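Long-range contact in vacuolar aminopeptidase 1 (Saccharomyces cerevisiae, PDB 5JGF), which removes amino acids from the N-terminus of peptides and proteins in the yeast vacuole and travels there as the main cargo of the cytoplasm-to-vacuole targeting pathway: residues D[363-374]-D[398-406]. Sequence-based numbering, arbitrary orientation.
Sequences PVPNVGITLSLD and DKVQYFQIK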
# COMPACT_ATOMS: atom_id res chain seq x y z
N PRO D 363 6.24 -41.27 2.01
CA PRO D 363 5.79 -42.60 1.62
C PRO D 363 5.05 -42.62 0.29
O PRO D 363 4.60 -41.58 -0.20
CB PRO D 363 4.87 -42.98 2.77
CG PRO D 363 4.17 -41.67 3.04
CD PRO D 363 5.31 -40.65 2.98
N VAL D 364 4.94 -43.80 -0.30
CA VAL D 364 4.23 -43.98 -1.55
C VAL D 364 3.19 -45.07 -1.30
O VAL D 364 3.24 -45.77 -0.29
CB VAL D 364 5.18 -44.37 -2.70
CG1 VAL D 364 6.19 -43.24 -2.93
CG2 VAL D 364 5.90 -45.67 -2.38
N PRO D 365 2.24 -45.24 -2.22
CA PRO D 365 1.20 -46.26 -2.06
C PRO D 365 1.62 -47.73 -2.17
O PRO D 365 2.59 -48.06 -2.84
CB PRO D 365 0.18 -45.91 -3.15
CG PRO D 365 0.48 -44.46 -3.49
CD PRO D 365 1.98 -44.41 -3.41
N ASN D 366 0.86 -48.58 -1.48
CA ASN D 366 1.03 -50.03 -1.52
C ASN D 366 2.39 -50.62 -1.18
O ASN D 366 2.79 -51.65 -1.75
CB ASN D 366 0.58 -50.52 -2.89
CG ASN D 366 -0.80 -50.01 -3.25
OD1 ASN D 366 -1.74 -50.12 -2.46
ND2 ASN D 366 -0.94 -49.44 -4.45
N VAL D 367 3.10 -50.01 -0.24
CA VAL D 367 4.40 -50.50 0.17
C VAL D 367 4.37 -51.01 1.61
O VAL D 367 4.75 -52.15 1.88
CB VAL D 367 5.48 -49.41 0.05
CG1 VAL D 367 6.78 -49.87 0.69
CG2 VAL D 367 5.70 -49.09 -1.43
N GLY D 368 3.90 -50.17 2.52
CA GLY D 368 3.83 -50.58 3.91
C GLY D 368 3.58 -49.43 4.87
O GLY D 368 3.35 -48.30 4.44
N ILE D 369 3.63 -49.73 6.16
CA ILE D 369 3.40 -48.74 7.20
C ILE D 369 4.40 -47.59 7.09
O ILE D 369 5.52 -47.78 6.61
CB ILE D 369 3.51 -49.40 8.61
CG1 ILE D 369 2.71 -48.60 9.64
CG2 ILE D 369 4.98 -49.51 9.02
CD1 ILE D 369 1.20 -48.74 9.48
N THR D 370 3.99 -46.41 7.52
CA THR D 370 4.86 -45.24 7.46
C THR D 370 5.16 -44.71 8.86
O THR D 370 4.25 -44.44 9.64
CB THR D 370 4.23 -44.11 6.62
OG1 THR D 370 4.07 -44.56 5.27
CG2 THR D 370 5.13 -42.87 6.63
N LEU D 371 6.44 -44.59 9.16
CA LEU D 371 6.88 -44.09 10.45
C LEU D 371 6.81 -42.56 10.40
O LEU D 371 7.26 -41.95 9.43
CB LEU D 371 8.31 -44.56 10.70
CG LEU D 371 8.77 -44.93 12.10
CD1 LEU D 371 7.74 -45.83 12.79
CD2 LEU D 371 10.11 -45.64 11.99
N SER D 372 6.21 -41.96 11.42
CA SER D 372 6.09 -40.50 11.49
C SER D 372 7.19 -39.98 12.39
O SER D 372 7.25 -40.30 13.58
CB SER D 372 4.72 -40.10 12.05
OG SER D 372 3.67 -40.50 11.19
N LEU D 373 8.07 -39.16 11.81
CA LEU D 373 9.21 -38.63 12.54
C LEU D 373 9.19 -37.11 12.60
O LEU D 373 8.88 -36.44 11.61
CB LEU D 373 10.50 -39.09 11.86
CG LEU D 373 10.67 -40.60 11.70
CD1 LEU D 373 11.12 -40.92 10.29
CD2 LEU D 373 11.68 -41.11 12.73
N ASP D 374 9.53 -36.57 13.76
CA ASP D 374 9.58 -35.12 13.96
C ASP D 374 10.48 -34.81 15.14
O ASP D 374 10.29 -35.33 16.23
CB ASP D 374 8.19 -34.55 14.24
CG ASP D 374 8.20 -33.05 14.26
OD1 ASP D 374 8.27 -32.45 13.17
OD2 ASP D 374 8.16 -32.46 15.36
N ASP D 398 7.86 -57.07 6.59
CA ASP D 398 7.11 -55.86 6.29
C ASP D 398 8.08 -54.78 5.85
O ASP D 398 9.27 -54.82 6.19
CB ASP D 398 6.36 -55.34 7.53
CG ASP D 398 5.26 -56.27 7.97
OD1 ASP D 398 4.41 -56.62 7.14
OD2 ASP D 398 5.26 -56.64 9.17
N LYS D 399 7.57 -53.81 5.10
CA LYS D 399 8.39 -52.70 4.65
C LYS D 399 7.98 -51.47 5.47
O LYS D 399 6.81 -51.32 5.82
CB LYS D 399 8.15 -52.45 3.15
CG LYS D 399 8.60 -53.60 2.24
CD LYS D 399 10.12 -53.77 2.28
CE LYS D 399 10.66 -54.54 1.07
NZ LYS D 399 10.61 -56.02 1.22
N VAL D 400 8.95 -50.62 5.78
CA VAL D 400 8.70 -49.42 6.58
C VAL D 400 9.09 -48.17 5.79
O VAL D 400 10.18 -48.10 5.22
CB VAL D 400 9.52 -49.45 7.89
CG1 VAL D 400 9.32 -48.16 8.67
CG2 VAL D 400 9.09 -50.64 8.73
N GLN D 401 8.19 -47.19 5.76
CA GLN D 401 8.46 -45.94 5.05
C GLN D 401 8.62 -44.82 6.06
O GLN D 401 8.35 -45.00 7.25
CB GLN D 401 7.32 -45.61 4.09
CG GLN D 401 6.91 -46.76 3.20
CD GLN D 401 5.99 -46.32 2.09
OE1 GLN D 401 6.44 -45.76 1.09
NE2 GLN D 401 4.69 -46.54 2.26
N TYR D 402 9.06 -43.66 5.59
CA TYR D 402 9.27 -42.51 6.47
C TYR D 402 8.49 -41.27 6.05
O TYR D 402 8.27 -41.04 4.86
CB TYR D 402 10.73 -42.06 6.45
CG TYR D 402 11.76 -42.91 7.15
CD1 TYR D 402 11.40 -43.99 7.96
CD2 TYR D 402 13.11 -42.60 7.03
CE1 TYR D 402 12.37 -44.74 8.63
CE2 TYR D 402 14.08 -43.33 7.70
CZ TYR D 402 13.71 -44.39 8.49
OH TYR D 402 14.70 -45.09 9.15
N PHE D 403 8.08 -40.49 7.05
CA PHE D 403 7.46 -39.20 6.79
C PHE D 403 7.92 -38.21 7.84
O PHE D 403 7.81 -38.46 9.05
CB PHE D 403 5.93 -39.21 6.79
CG PHE D 403 5.34 -37.84 6.58
CD1 PHE D 403 5.06 -37.01 7.66
CD2 PHE D 403 5.22 -37.31 5.29
CE1 PHE D 403 4.67 -35.68 7.47
CE2 PHE D 403 4.83 -35.98 5.09
CZ PHE D 403 4.56 -35.17 6.18
N GLN D 404 8.48 -37.10 7.37
CA GLN D 404 8.94 -36.00 8.22
C GLN D 404 8.74 -34.76 7.36
O GLN D 404 8.87 -34.82 6.14
CB GLN D 404 10.41 -36.15 8.61
CG GLN D 404 10.91 -35.00 9.51
CD GLN D 404 12.22 -35.31 10.23
OE1 GLN D 404 12.40 -36.41 10.76
NE2 GLN D 404 13.12 -34.33 10.26
N ILE D 405 8.42 -33.63 7.99
CA ILE D 405 8.21 -32.39 7.25
C ILE D 405 9.51 -31.72 6.86
O ILE D 405 10.56 -31.98 7.46
CB ILE D 405 7.40 -31.37 8.08
CG1 ILE D 405 8.19 -30.98 9.34
CG2 ILE D 405 6.04 -31.95 8.46
CD1 ILE D 405 7.65 -29.74 10.05
N LYS D 406 9.46 -30.87 5.83
CA LYS D 406 10.65 -30.13 5.42
C LYS D 406 10.85 -29.10 6.53
O LYS D 406 9.90 -28.74 7.22
CB LYS D 406 10.40 -29.43 4.08
CG LYS D 406 10.19 -30.40 2.92
CD LYS D 406 9.90 -29.70 1.61
CE LYS D 406 11.07 -28.84 1.14
NZ LYS D 406 10.83 -28.29 -0.23
O HOH W 1 4.89 -54.12 3.82
O HOH W 2 4.35 -52.33 6.88
O HOH W 3 7.76 -34.09 10.94
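CD1 of Leu373 lies over one face of the Tyr402 ring, 4.0 Å from the ring centroid; the branched leucine thus offers a methyl for a CH-pi contact, displaced toward the CG rim. CD2 of Leu371 meets the same ring obliquely at CE1. At the edge of the Phe403 ring, near its plane, stands CD of Pro363, while CG2 of Thr370 packs on CB of Phe403. The third flat group, the amide of Gln401, suits its place because it combines one acceptor with two donor hydrogens. OE1 accepts from N of Val364 at 2.8 Å, the donor tilted from the carbonyl plane. NE2 gives its hydrogens to O of Val364 (3.0 Å) and O of Gly368 (3.1 Å), both nearly in the amide plane, which fixes the flip of the group. CG beside the backbone N (chi1 -49°) and an extended chain beyond it carry the amide to this loop, against CB of Pro363 and CB of Val367. A leucine here would probably leave N of Val364 and both carbonyls without these partners, freeing the loop to shift. Parallel strand pairing runs from N of Gln401, bonded to O of Ile369, to N of Leu373, bonded to O of Phe403. Before it, a water bridges N of Ile369 and O of Lys399, 3.6 Å apart; another joins Leu373 O, Asp374 OD1 and N of Ile405. The side chain of Phe403 lies about 4 Å from that of His347, which probably binds substrate. Pro101 and Gln235 of one neighbouring subunit pack on Leu373 and Tyr402, and Phe170 of another on Phe403. In this beta-alpha-beta unit, helix 383-396 packs on Leu371, Leu373 and Val400, and its Glu390 is hydrogen-bonded to OH of Tyr402. On the flank away from strand 400-403, strand 369-372 pairs antiparallel with strand 426-434.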